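Local coordinates for protein toll-like receptor 13 (Mus musculus, PDB 4Z0C) that recognises bacterial 23S ribosomal RNA as an innate immune receptor and signals through MYD88 and TRAF6 to activate NF-kappa-B, at residues A[296-310]-A[319-331]. Sequence-based numbering, arbitrary orientation.
Sequences IKQLAKCTRLLFLDL and LNDSEFNALPSLQ. With NAG (2-acetamido-2-deoxy-beta-D-glucopyranose), chain P; NAG (2-acetamido-2-deoxy-beta-D-glucopyranose), chain G.
Ile-296 lays its CG2 methyl over one face of the Phe-324 ring, a CH-pi contact with CG2 4.2 Å from the ring centroid. Phe-324 starts from a CB that points away from segment 296-310, yet its ring turns back: CD1 and CE1 lie near Ile-296 CG2, CE1 and CZ meet Leu-310 CD1 close to the ring plane, and Leu-308 CD2 reaches the edge at CE1. A flat aromatic suits this place because face and edge serve a helix and a strand at once. Further along the helix, Ala-300 CB meets Ala-326 CB at 3.5 Å and Leu-327 CG at 3.8 Å; alanine's small side chain lets the backbones draw close. Leu-327 sends CD2 to Leu-305 and CD1 across Leu-308 at about a right angle. Leu-330, whose CB starts away, brings CD2 back to Leu-308 CB.

Polar groups grip the two ends. The extended chain of Lys-297 carries NZ to Asp-321 OD2 from above the carboxylate plane, a 3.0 Å salt bridge. Asp-321 N donates to Glu-323 OE2, which Thr-347 also binds; neighbouring Asn-320 ND2 carries an N-acetylglucosamine covalently. At the other end, Ser-329 keeps OG between its backbone N and carbonyl carbon (chi1 56°), where the short hydroxyl donates to Leu-305 O at 2.5 Å from above the carbonyl plane, off the lone pairs. Gln-331 N instead bonds Leu-306 O at 2.6 Å in the carbonyl plane, on a lone pair, leading into parallel strands 307-309 and 332-334. Ser-329 CB also lies over one face of the Arg-304 guanidinium, whose NH2 is close to O7 of another N-acetylglucosamine.

Leucines on and beside a short parallel strand, directed inward between the preceding turn's convex-side helix and the loop leading to strand 332-334, characterise the leucine-rich-repeat solenoid, here the receptor's horseshoe-like ectodomain.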
ATOM      1  N   ILE A 296      31.806  32.259   7.569  1.00 46.41           N
ATOM      2  CA  ILE A 296      32.272  31.503   6.408  1.00 39.24           C
ATOM      3  C   ILE A 296      33.286  32.330   5.629  1.00 34.77           C
ATOM      4  O   ILE A 296      34.262  31.795   5.116  1.00 41.13           O
ATOM      5  CB  ILE A 296      31.092  31.092   5.476  1.00 41.95           C
ATOM      6  CG1 ILE A 296      30.185  30.071   6.158  1.00 40.38           C
ATOM      7  CG2 ILE A 296      31.584  30.500   4.152  1.00 40.73           C
ATOM      8  CD1 ILE A 296      28.905  29.813   5.381  1.00 38.64           C
ATOM      9  N   LYS A 297      33.042  33.634   5.535  1.00 36.96           N
ATOM     10  CA  LYS A 297      33.941  34.557   4.842  1.00 37.24           C
ATOM     11  C   LYS A 297      35.301  34.621   5.539  1.00 36.92           C
ATOM     12  O   LYS A 297      36.349  34.684   4.890  1.00 36.41           O
ATOM     13  CB  LYS A 297      33.328  35.965   4.764  1.00 41.06           C
ATOM     14  CG  LYS A 297      32.340  36.180   3.618  1.00 40.58           C
ATOM     15  CD  LYS A 297      31.526  37.449   3.834  1.00 38.62           C
ATOM     16  CE  LYS A 297      30.601  37.747   2.650  1.00 38.25           C
ATOM     17  NZ  LYS A 297      29.733  38.944   2.866  1.00 40.86           N
ATOM     18  N   GLN A 298      35.284  34.597   6.866  1.00 32.94           N
ATOM     19  CA  GLN A 298      36.528  34.620   7.612  1.00 42.06           C
ATOM     20  C   GLN A 298      37.298  33.320   7.412  1.00 47.73           C
ATOM     21  O   GLN A 298      38.488  33.341   7.087  1.00 50.14           O
ATOM     22  CB  GLN A 298      36.259  34.848   9.098  1.00 48.13           C
ATOM     23  CG  GLN A 298      35.360  36.037   9.382  1.00 53.49           C
ATOM     24  CD  GLN A 298      35.254  36.335  10.862  1.00 63.23           C
ATOM     25  OE1 GLN A 298      34.159  36.347  11.429  1.00 60.85           O
ATOM     26  NE2 GLN A 298      36.400  36.585  11.500  1.00 66.81           N
ATOM     27  N   LEU A 299      36.592  32.199   7.561  1.00 44.44           N
ATOM     28  CA  LEU A 299      37.154  30.872   7.372  1.00 41.49           C
ATOM     29  C   LEU A 299      37.834  30.764   6.016  1.00 42.50           C
ATOM     30  O   LEU A 299      38.952  30.272   5.921  1.00 42.08           O
ATOM     31  CB  LEU A 299      36.045  29.827   7.494  1.00 40.70           C
ATOM     32  CG  LEU A 299      36.403  28.348   7.356  1.00 51.23           C
ATOM     33  CD1 LEU A 299      37.516  27.950   8.318  1.00 53.15           C
ATOM     34  CD2 LEU A 299      35.164  27.494   7.600  1.00 54.49           C
ATOM     35  N   ALA A 300      37.176  31.272   4.978  1.00 39.92           N
ATOM     36  CA  ALA A 300      37.723  31.250   3.620  1.00 43.13           C
ATOM     37  C   ALA A 300      39.115  31.883   3.481  1.00 52.64           C
ATOM     38  O   ALA A 300      39.860  31.557   2.558  1.00 57.94           O
ATOM     39  CB  ALA A 300      36.753  31.916   2.666  1.00 41.97           C
ATOM     40  N   LYS A 301      39.452  32.797   4.388  1.00 55.40           N
ATOM     41  CA  LYS A 301      40.759  33.457   4.388  1.00 61.12           C
ATOM     42  C   LYS A 301      41.841  32.626   5.085  1.00 59.96           C
ATOM     43  O   LYS A 301      42.974  32.545   4.620  1.00 58.69           O
ATOM     44  CB  LYS A 301      40.643  34.841   5.038  1.00 62.32           C
ATOM     45  CG  LYS A 301      40.038  35.885   4.124  1.00 62.13           C
ATOM     46  CD  LYS A 301      38.993  36.733   4.829  1.00 64.51           C
ATOM     47  CE  LYS A 301      39.596  37.836   5.670  1.00 62.44           C
ATOM     48  NZ  LYS A 301      38.556  38.872   5.965  1.00 53.02           N
ATOM     49  N   CYS A 302      41.457  31.975   6.179  1.00 59.02           N
ATOM     50  CA  CYS A 302      42.368  31.191   7.002  1.00 51.37           C
ATOM     51  C   CYS A 302      42.796  29.880   6.389  1.00 54.00           C
ATOM     52  O   CYS A 302      43.581  29.146   6.988  1.00 55.73           O
ATOM     53  CB  CYS A 302      41.696  30.857   8.333  1.00 48.16           C
ATOM     54  SG  CYS A 302      41.571  32.246   9.456  1.00208.89           S
ATOM     55  N   THR A 303      42.264  29.540   5.225  1.00 52.16           N
ATOM     56  CA  THR A 303      42.342  28.139   4.848  1.00 35.91           C
ATOM     57  C   THR A 303      42.272  27.848   3.345  1.00 30.69           C
ATOM     58  O   THR A 303      41.906  28.708   2.560  1.00 42.40           O
ATOM     59  CB  THR A 303      41.271  27.367   5.630  1.00 30.34           C
ATOM     60  OG1 THR A 303      41.709  26.015   5.800  1.00 49.26           O
ATOM     61  CG2 THR A 303      39.915  27.442   4.921  1.00 21.89           C
ATOM     62  N   ARG A 304      42.638  26.639   2.947  1.00 37.40           N
ATOM     63  CA  ARG A 304      42.514  26.247   1.541  1.00 40.75           C
ATOM     64  C   ARG A 304      41.829  24.869   1.362  1.00 48.89           C
ATOM     65  O   ARG A 304      42.452  23.916   0.899  1.00 54.34           O
ATOM     66  CB  ARG A 304      43.891  26.256   0.877  1.00 41.92           C
ATOM     67  CG  ARG A 304      43.878  26.529  -0.611  1.00 46.13           C
ATOM     68  CD  ARG A 304      45.086  25.880  -1.288  1.00 57.83           C
ATOM     69  NE  ARG A 304      44.989  25.919  -2.748  1.00 65.67           N
ATOM     70  CZ  ARG A 304      44.614  24.904  -3.529  1.00 57.52           C
ATOM     71  NH1 ARG A 304      44.283  23.719  -3.014  1.00 49.45           N
ATOM     72  NH2 ARG A 304      44.574  25.084  -4.844  1.00 54.00           N
ATOM     73  N   LEU A 305      40.546  24.777   1.720  1.00 40.28           N
ATOM     74  CA  LEU A 305      39.845  23.495   1.808  1.00 32.71           C
ATOM     75  C   LEU A 305      39.438  22.888   0.473  1.00 33.48           C
ATOM     76  O   LEU A 305      39.136  23.616  -0.477  1.00 34.95           O
ATOM     77  CB  LEU A 305      38.606  23.621   2.685  1.00 26.00           C
ATOM     78  CG  LEU A 305      38.841  24.169   4.089  1.00 31.77           C
ATOM     79  CD1 LEU A 305      37.509  24.414   4.812  1.00 31.99           C
ATOM     80  CD2 LEU A 305      39.749  23.243   4.886  1.00 23.21           C
ATOM     81  N   LEU A 306      39.437  21.548   0.426  1.00 26.78           N
ATOM     82  CA  LEU A 306      38.849  20.773  -0.680  1.00 33.76           C
ATOM     83  C   LEU A 306      37.407  20.371  -0.348  1.00 35.31           C
ATOM     84  O   LEU A 306      36.528  20.373  -1.213  1.00 33.12           O
ATOM     85  CB  LEU A 306      39.653  19.493  -0.944  1.00 30.60           C
ATOM     86  CG  LEU A 306      41.116  19.678  -1.372  1.00 41.21           C
ATOM     87  CD1 LEU A 306      41.780  18.331  -1.771  1.00 26.35           C
ATOM     88  CD2 LEU A 306      41.192  20.696  -2.505  1.00 39.09           C
ATOM     89  N   PHE A 307      37.189  20.051   0.924  1.00 30.75           N
ATOM     90  CA  PHE A 307      35.906  19.602   1.421  1.00 27.22           C
ATOM     91  C   PHE A 307      35.543  20.393   2.672  1.00 30.46           C
ATOM     92  O   PHE A 307      36.234  20.322   3.685  1.00 29.14           O
ATOM     93  CB  PHE A 307      35.965  18.093   1.735  1.00 27.96           C
ATOM     94  CG  PHE A 307      34.691  17.532   2.340  1.00 35.33           C
ATOM     95  CD1 PHE A 307      33.453  18.077   2.039  1.00 35.34           C
ATOM     96  CD2 PHE A 307      34.739  16.453   3.206  1.00 33.76           C
ATOM     97  CE1 PHE A 307      32.296  17.556   2.598  1.00 37.12           C
ATOM     98  CE2 PHE A 307      33.581  15.930   3.766  1.00 30.83           C
ATOM     99  CZ  PHE A 307      32.364  16.480   3.462  1.00 30.58           C
ATOM    100  N   LEU A 308      34.435  21.122   2.596  1.00 36.99           N
ATOM    101  CA  LEU A 308      33.877  21.832   3.737  1.00 31.58           C
ATOM    102  C   LEU A 308      32.449  21.324   4.020  1.00 29.57           C
ATOM    103  O   LEU A 308      31.603  21.283   3.130  1.00 24.10           O
ATOM    104  CB  LEU A 308      33.879  23.342   3.462  1.00 29.73           C
ATOM    105  CG  LEU A 308      33.150  24.254   4.459  1.00 30.49           C
ATOM    106  CD1 LEU A 308      33.680  24.085   5.886  1.00 20.29           C
ATOM    107  CD2 LEU A 308      33.204  25.720   4.033  1.00 31.97           C
ATOM    108  N   ASP A 309      32.192  20.927   5.262  1.00 27.91           N
ATOM    109  CA  ASP A 309      30.880  20.445   5.645  1.00 25.48           C
ATOM    110  C   ASP A 309      30.240  21.424   6.620  1.00 33.49           C
ATOM    111  O   ASP A 309      30.688  21.547   7.752  1.00 28.98           O
ATOM    112  CB  ASP A 309      30.973  19.065   6.291  1.00 28.29           C
ATOM    113  CG  ASP A 309      29.605  18.377   6.434  1.00 43.79           C
ATOM    114  OD1 ASP A 309      28.580  19.063   6.685  1.00 47.58           O
ATOM    115  OD2 ASP A 309      29.556  17.132   6.292  1.00 46.47           O
ATOM    116  N   LEU A 310      29.178  22.104   6.183  1.00 36.59           N
ATOM    117  CA  LEU A 310      28.518  23.103   7.020  1.00 30.28           C
ATOM    118  C   LEU A 310      27.119  22.693   7.451  1.00 33.89           C
ATOM    119  O   LEU A 310      26.296  23.541   7.776  1.00 38.69           O
ATOM    120  CB  LEU A 310      28.469  24.453   6.308  1.00 27.88           C
ATOM    121  CG  LEU A 310      29.789  25.233   6.250  1.00 32.47           C
ATOM    122  CD1 LEU A 310      29.684  26.439   5.315  1.00 25.71           C
ATOM    123  CD2 LEU A 310      30.198  25.655   7.646  1.00 27.12           C
ATOM    124  N   LEU A 319      22.004  32.653   1.293  1.00 28.52           N
ATOM    125  CA  LEU A 319      23.372  32.881   0.873  1.00 29.84           C
ATOM    126  C   LEU A 319      23.352  33.577  -0.473  1.00 29.30           C
ATOM    127  O   LEU A 319      23.091  32.962  -1.494  1.00 34.61           O
ATOM    128  CB  LEU A 319      24.144  31.558   0.800  1.00 27.01           C
ATOM    129  CG  LEU A 319      24.453  30.910   2.149  1.00 26.85           C
ATOM    130  CD1 LEU A 319      24.694  29.412   1.980  1.00 32.09           C
ATOM    131  CD2 LEU A 319      25.668  31.572   2.782  1.00 30.17           C
ATOM    132  N   ASN A 320      23.614  34.873  -0.478  1.00 42.09           N
ATOM    133  CA  ASN A 320      23.556  35.616  -1.727  1.00 44.25           C
ATOM    134  C   ASN A 320      24.656  36.656  -1.843  1.00 41.84           C
ATOM    135  O   ASN A 320      24.507  37.628  -2.573  1.00 43.06           O
ATOM    136  CB  ASN A 320      22.172  36.262  -1.903  1.00 46.97           C
ATOM    137  CG  ASN A 320      21.836  37.267  -0.803  1.00 50.37           C
ATOM    138  OD1 ASN A 320      22.467  37.286   0.255  1.00 52.60           O
ATOM    139  ND2 ASN A 320      20.822  38.103  -1.056  1.00 57.71           N
ATOM    140  N   ASP A 321      25.769  36.436  -1.145  1.00 42.45           N
ATOM    141  CA  ASP A 321      26.765  37.493  -0.999  1.00 42.75           C
ATOM    142  C   ASP A 321      28.220  37.026  -0.962  1.00 46.98           C
ATOM    143  O   ASP A 321      28.930  37.262   0.023  1.00 36.94           O
ATOM    144  CB  ASP A 321      26.466  38.294   0.265  1.00 44.97           C
ATOM    145  CG  ASP A 321      27.079  39.654   0.235  1.00 56.16           C
ATOM    146  OD1 ASP A 321      27.255  40.195  -0.877  1.00 51.67           O
ATOM    147  OD2 ASP A 321      27.415  40.161   1.321  1.00 69.07           O
ATOM    148  N   SER A 322      28.645  36.323  -2.009  1.00 50.98           N
ATOM    149  CA  SER A 322      30.050  35.965  -2.168  1.00 41.73           C
ATOM    150  C   SER A 322      30.670  35.201  -0.996  1.00 41.38           C
ATOM    151  O   SER A 322      31.882  35.235  -0.820  1.00 37.34           O
ATOM    152  CB  SER A 322      30.869  37.222  -2.487  1.00 40.69           C
ATOM    153  OG  SER A 322      30.304  37.922  -3.584  1.00 42.13           O
ATOM    154  N   GLU A 323      29.850  34.507  -0.209  1.00 43.47           N
ATOM    155  CA  GLU A 323      30.332  33.777   0.978  1.00 36.44           C
ATOM    156  C   GLU A 323      31.471  32.793   0.728  1.00 39.24           C
ATOM    157  O   GLU A 323      32.331  32.588   1.591  1.00 40.80           O
ATOM    158  CB  GLU A 323      29.183  33.049   1.686  1.00 32.20           C
ATOM    159  CG  GLU A 323      28.341  33.942   2.597  1.00 41.73           C
ATOM    160  CD  GLU A 323      27.272  34.741   1.862  1.00 51.85           C
ATOM    161  OE1 GLU A 323      26.792  35.742   2.445  1.00 59.51           O
ATOM    162  OE2 GLU A 323      26.922  34.387   0.707  1.00 50.54           O
ATOM    163  N   PHE A 324      31.451  32.147  -0.431  1.00 40.81           N
ATOM    164  CA  PHE A 324      32.396  31.075  -0.708  1.00 33.53           C
ATOM    165  C   PHE A 324      33.470  31.484  -1.689  1.00 35.28           C
ATOM    166  O   PHE A 324      34.346  30.681  -2.020  1.00 38.86           O
ATOM    167  CB  PHE A 324      31.648  29.822  -1.219  1.00 26.34           C
ATOM    168  CG  PHE A 324      30.733  29.220  -0.198  1.00 26.69           C
ATOM    169  CD1 PHE A 324      31.239  28.369   0.781  1.00 26.25           C
ATOM    170  CD2 PHE A 324      29.375  29.521  -0.193  1.00 24.69           C
ATOM    171  CE1 PHE A 324      30.411  27.814   1.745  1.00 25.48           C
ATOM    172  CE2 PHE A 324      28.537  28.977   0.763  1.00 27.49           C
ATOM    173  CZ  PHE A 324      29.051  28.117   1.736  1.00 32.97           C
ATOM    174  N   ASN A 325      33.420  32.729  -2.149  1.00 40.51           N
ATOM    175  CA  ASN A 325      34.305  33.143  -3.238  1.00 47.01           C
ATOM    176  C   ASN A 325      35.803  33.149  -2.921  1.00 45.35           C
ATOM    177  O   ASN A 325      36.632  33.057  -3.830  1.00 42.49           O
ATOM    178  CB  ASN A 325      33.833  34.442  -3.892  1.00 54.20           C
ATOM    179  CG  ASN A 325      32.558  34.243  -4.705  1.00 62.84           C
ATOM    180  OD1 ASN A 325      32.210  33.113  -5.071  1.00 64.34           O
ATOM    181  ND2 ASN A 325      31.856  35.335  -4.991  1.00 64.01           N
ATOM    182  N   ALA A 326      36.153  33.248  -1.643  1.00 49.37           N
ATOM    183  CA  ALA A 326      37.555  33.152  -1.252  1.00 47.80           C
ATOM    184  C   ALA A 326      37.950  31.687  -1.033  1.00 47.55           C
ATOM    185  O   ALA A 326      39.024  31.385  -0.506  1.00 45.91           O
ATOM    186  CB  ALA A 326      37.830  33.984  -0.009  1.00 43.55           C
ATOM    187  N   LEU A 327      37.079  30.774  -1.446  1.00 43.35           N
ATOM    188  CA  LEU A 327      37.363  29.348  -1.338  1.00 35.94           C
ATOM    189  C   LEU A 327      37.324  28.598  -2.673  1.00 35.45           C
ATOM    190  O   LEU A 327      36.695  27.552  -2.772  1.00 38.85           O
ATOM    191  CB  LEU A 327      36.408  28.698  -0.335  1.00 41.31           C
ATOM    192  CG  LEU A 327      36.972  28.523   1.076  1.00 50.08           C
ATOM    193  CD1 LEU A 327      35.912  28.156   2.093  1.00 44.88           C
ATOM    194  CD2 LEU A 327      38.065  27.449   1.060  1.00 55.08           C
ATOM    195  N   PRO A 328      38.026  29.110  -3.702  1.00 38.75           N
ATOM    196  CA  PRO A 328      37.904  28.473  -5.021  1.00 36.65           C
ATOM    197  C   PRO A 328      38.473  27.049  -5.079  1.00 42.89           C
ATOM    198  O   PRO A 328      38.318  26.374  -6.096  1.00 40.98           O
ATOM    199  CB  PRO A 328      38.732  29.396  -5.921  1.00 35.88           C
ATOM    200  CG  PRO A 328      39.766  29.965  -5.010  1.00 35.29           C
ATOM    201  CD  PRO A 328      39.071  30.158  -3.693  1.00 33.63           C
ATOM    202  N   SER A 329      39.137  26.604  -4.015  1.00 47.38           N
ATOM    203  CA  SER A 329      39.713  25.264  -3.991  1.00 37.17           C
ATOM    204  C   SER A 329      38.662  24.173  -3.749  1.00 37.42           C
ATOM    205  O   SER A 329      38.928  22.997  -4.008  1.00 41.43           O
ATOM    206  CB  SER A 329      40.797  25.157  -2.929  1.00 32.46           C
ATOM    207  OG  SER A 329      40.291  25.516  -1.654  1.00 38.26           O
ATOM    208  N   LEU A 330      37.492  24.564  -3.240  1.00 31.97           N
ATOM    209  CA  LEU A 330      36.428  23.610  -2.879  1.00 34.31           C
ATOM    210  C   LEU A 330      36.050  22.609  -3.960  1.00 31.94           C
ATOM    211  O   LEU A 330      35.707  22.987  -5.088  1.00 27.22           O
ATOM    212  CB  LEU A 330      35.162  24.332  -2.416  1.00 30.29           C
ATOM    213  CG  LEU A 330      35.144  24.766  -0.953  1.00 30.45           C
ATOM    214  CD1 LEU A 330      33.884  25.570  -0.675  1.00 27.36           C
ATOM    215  CD2 LEU A 330      35.217  23.542  -0.046  1.00 28.86           C
ATOM    216  N   GLN A 331      36.088  21.328  -3.596  1.00 26.22           N
ATOM    217  CA  GLN A 331      35.586  20.285  -4.484  1.00 31.41           C
ATOM    218  C   GLN A 331      34.187  19.825  -4.063  1.00 30.03           C
ATOM    219  O   GLN A 331      33.325  19.616  -4.903  1.00 28.32           O
ATOM    220  CB  GLN A 331      36.545  19.090  -4.516  1.00 23.31           C
ATOM    221  CG  GLN A 331      37.904  19.451  -5.058  1.00 31.91           C
ATOM    222  CD  GLN A 331      38.900  18.292  -5.030  1.00 38.62           C
ATOM    223  OE1 GLN A 331      38.720  17.303  -4.317  1.00 41.70           O
ATOM    224  NE2 GLN A 331      39.978  18.442  -5.777  1.00 31.04           N
TER
HETATM  225  C1  NAG P 910      20.521  38.992   0.048  1.00 60.34           C
HETATM  226  C2  NAG P 910      20.696  40.384  -0.572  1.00 55.66           C
HETATM  227  C3  NAG P 910      20.070  41.490   0.287  1.00 65.37           C
HETATM  228  C4  NAG P 910      18.646  41.138   0.691  1.00 64.24           C
HETATM  229  C5  NAG P 910      18.601  39.762   1.359  1.00 63.34           C
HETATM  230  C6  NAG P 910      17.161  39.332   1.679  1.00 57.23           C
HETATM  231  C7  NAG P 910      22.679  40.955  -1.947  1.00 44.89           C
HETATM  232  C8  NAG P 910      23.980  41.698  -1.872  1.00 40.36           C
HETATM  233  N2  NAG P 910      22.115  40.641  -0.775  1.00 49.62           N
HETATM  234  O3  NAG P 910      20.050  42.732  -0.392  1.00 69.17           O
HETATM  235  O4  NAG P 910      18.143  42.146   1.553  1.00 63.27           O
HETATM  236  O5  NAG P 910      19.219  38.756   0.565  1.00 65.70           O
HETATM  237  O6  NAG P 910      16.411  39.007   0.520  1.00 57.85           O
HETATM  238  O7  NAG P 910      22.202  40.677  -3.045  1.00 46.46           O
HETATM  239  C1  NAG G   1      41.062  23.207  -9.790  1.00 34.46           C
HETATM  240  C2  NAG G   1      42.292  23.793  -9.070  1.00 34.39           C
HETATM  241  C3  NAG G   1      43.568  23.612  -9.905  1.00 34.39           C
HETATM  242  C4  NAG G   1      43.692  22.182 -10.440  1.00 41.98           C
HETATM  243  C5  NAG G   1      42.390  21.722 -11.114  1.00 37.43           C
HETATM  244  C6  NAG G   1      42.416  20.301 -11.729  1.00 38.93           C
HETATM  245  C7  NAG G   1      42.202  25.662  -7.462  1.00 34.89           C
HETATM  246  C8  NAG G   1      41.745  27.062  -7.205  1.00 28.92           C
HETATM  247  N2  NAG G   1      42.088  25.196  -8.713  1.00 34.96           N
HETATM  248  O3  NAG G   1      44.716  23.931  -9.146  1.00 31.11           O
HETATM  249  O4  NAG G   1      44.775  22.128 -11.346  1.00 42.58           O
HETATM  250  O5  NAG G   1      41.320  21.872 -10.200  1.00 39.29           O
HETATM  251  O6  NAG G   1      42.558  19.204 -10.834  1.00 41.86           O
HETATM  252  O7  NAG G   1      42.663  25.021  -6.524  1.00 39.04           O